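Local structure of Lon211 (Mycobacterium tuberculosis, 6VBK) at residues A77-L82 against E188-V193. The protein is the N-terminal domain of Lon, an ATP-dependent protease, and probably helps to recognise and bind protein substrates. Numbering follows the deposited sequence.
Sequences ADVGTL and EVLETV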
loop_
_atom_site.group_PDB
_atom_site.type_symbol
_atom_site.label_atom_id
_atom_site.label_comp_id
_atom_site.label_asym_id
_atom_site.label_seq_id
_atom_site.Cartn_x
_atom_site.Cartn_y
_atom_site.Cartn_z
ATOM N N ALA B 77 1.441 4.970 19.956
ATOM C CA ALA B 77 2.615 5.339 19.178
ATOM C C ALA B 77 2.299 5.312 17.685
ATOM O O ALA B 77 1.391 4.615 17.224
ATOM C CB ALA B 77 3.784 4.403 19.485
ATOM N N ASP B 78 3.064 6.095 16.922
ATOM C CA ASP B 78 2.877 6.149 15.476
ATOM C C ASP B 78 3.339 4.881 14.773
ATOM O O ASP B 78 3.008 4.687 13.597
ATOM C CB ASP B 78 3.611 7.363 14.900
ATOM C CG ASP B 78 5.068 7.415 15.313
ATOM O OD1 ASP B 78 5.345 7.805 16.468
ATOM O OD2 ASP B 78 5.938 7.056 14.491
ATOM N N VAL B 79 4.084 4.016 15.457
ATOM C CA VAL B 79 4.563 2.760 14.896
ATOM C C VAL B 79 4.268 1.647 15.889
ATOM O O VAL B 79 4.546 1.786 17.085
ATOM C CB VAL B 79 6.069 2.814 14.571
ATOM C CG1 VAL B 79 6.612 1.417 14.303
ATOM C CG2 VAL B 79 6.322 3.719 13.376
ATOM N N GLY B 80 3.687 0.554 15.396
ATOM C CA GLY B 80 3.495 -0.647 16.176
ATOM C C GLY B 80 4.384 -1.768 15.662
ATOM O O GLY B 80 5.059 -1.650 14.641
ATOM N N THR B 81 4.376 -2.872 16.400
ATOM C CA THR B 81 5.128 -4.065 16.032
ATOM C C THR B 81 4.153 -5.137 15.569
ATOM O O THR B 81 3.255 -5.529 16.322
ATOM C CB THR B 81 5.968 -4.579 17.200
ATOM O OG1 THR B 81 6.893 -3.566 17.611
ATOM C CG2 THR B 81 6.745 -5.820 16.788
ATOM N N LEU B 82 4.322 -5.594 14.331
ATOM C CA LEU B 82 3.559 -6.735 13.845
ATOM C C LEU B 82 3.886 -7.958 14.690
ATOM O O LEU B 82 5.042 -8.386 14.754
ATOM C CB LEU B 82 3.875 -6.995 12.373
ATOM C CG LEU B 82 3.277 -8.259 11.751
ATOM C CD1 LEU B 82 1.765 -8.272 11.900
ATOM C CD2 LEU B 82 3.675 -8.386 10.285
ATOM N N GLU B 188 11.017 5.146 21.074
ATOM C CA GLU B 188 11.836 5.801 20.061
ATOM C C GLU B 188 12.641 4.790 19.256
ATOM O O GLU B 188 12.877 4.998 18.059
ATOM C CB GLU B 188 12.766 6.825 20.709
ATOM C CG GLU B 188 13.412 7.775 19.715
ATOM C CD GLU B 188 14.324 8.788 20.374
ATOM O OE1 GLU B 188 15.082 9.463 19.645
ATOM O OE2 GLU B 188 14.286 8.912 21.616
ATOM N N VAL B 189 13.080 3.699 19.891
ATOM C CA VAL B 189 13.687 2.604 19.139
ATOM C C VAL B 189 12.672 2.013 18.173
ATOM O O VAL B 189 12.985 1.731 17.010
ATOM C CB VAL B 189 14.247 1.535 20.098
ATOM C CG1 VAL B 189 14.910 0.412 19.314
ATOM C CG2 VAL B 189 15.229 2.157 21.074
ATOM N N LEU B 190 11.435 1.826 18.635
ATOM C CA LEU B 190 10.368 1.376 17.750
ATOM C C LEU B 190 10.054 2.419 16.684
ATOM O O LEU B 190 9.579 2.074 15.595
ATOM C CB LEU B 190 9.123 1.053 18.574
ATOM C CG LEU B 190 7.874 0.558 17.847
ATOM C CD1 LEU B 190 8.193 -0.686 17.036
ATOM C CD2 LEU B 190 6.764 0.282 18.847
ATOM N N GLU B 191 10.402 3.675 16.978
ATOM C CA GLU B 191 10.116 4.826 16.079
ATOM C C GLU B 191 11.115 4.945 14.920
ATOM O O GLU B 191 10.648 5.165 13.794
ATOM C CB GLU B 191 10.131 6.131 16.878
ATOM C CG GLU B 191 10.170 7.365 15.994
ATOM C CD GLU B 191 10.724 8.622 16.643
ATOM O OE1 GLU B 191 11.525 9.317 15.989
ATOM O OE2 GLU B 191 10.349 8.905 17.794
ATOM N N THR B 192 12.419 4.774 15.156
ATOM C CA THR B 192 13.388 5.019 14.050
ATOM C C THR B 192 13.665 3.751 13.235
ATOM O O THR B 192 14.339 2.847 13.753
ATOM C CB THR B 192 14.663 5.687 14.578
ATOM O OG1 THR B 192 15.265 4.850 15.564
ATOM C CG2 THR B 192 14.405 7.069 15.139
ATOM N N VAL B 193 13.185 3.731 11.987
ATOM C CA VAL B 193 13.356 2.582 11.048
ATOM C C VAL B 193 14.831 2.387 10.670
ATOM O O VAL B 193 15.279 1.228 10.666
ATOM C CB VAL B 193 12.462 2.739 9.802
ATOM C CG1 VAL B 193 10.996 2.517 10.135
ATOM C CG2 VAL B 193 12.650 4.084 9.118
#
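L190, in the last turn of helix 183-191, reaches across to V79 and T81 at the start of strand 79-88, a small, buried van der Waals contact that joins the C-terminal helices to the beta-sheet. Methyls of L190 and V79 lie against each other and against backbone and hydroxyl oxygens. L190 suits this place because its forked end offers two methyls: CD1 sits between CG1 of V79 and OG1 of T81, while CD2 lies on the V79 carbonyl. Its chi1 (-180°) sends CG out from the helix toward the strand, and chi2 (57°) sets the two methyls. CD1 packs 3.8 Å from CG1 of V79, the two side chains crossing at a slant, while CD2 rests 3.2 Å from the V79 backbone O. V79, branched at CB, fits an extended strand; its CG1 branch, anti to the backbone N (chi1 167°), faces the helix end and comes within 3.3 Å of the L190 carbonyl O. The R105 guanidinium, on strand 96-112, donates from NE to that oxygen and from NH2 to V189 O, holding two carbonyls of the last turn beside the apolar pair. T81 meets CD1 of L190 through its OG1, at 3.2 Å; the hydroxyl can be buried here because it is hydrogen-bonded to V24 O. L25 and P70 also pack against L190. This sheet-to-helix interface is characteristic of the Lon N-terminal domain, where a PUA-like beta-rich part is followed by a helical bundle.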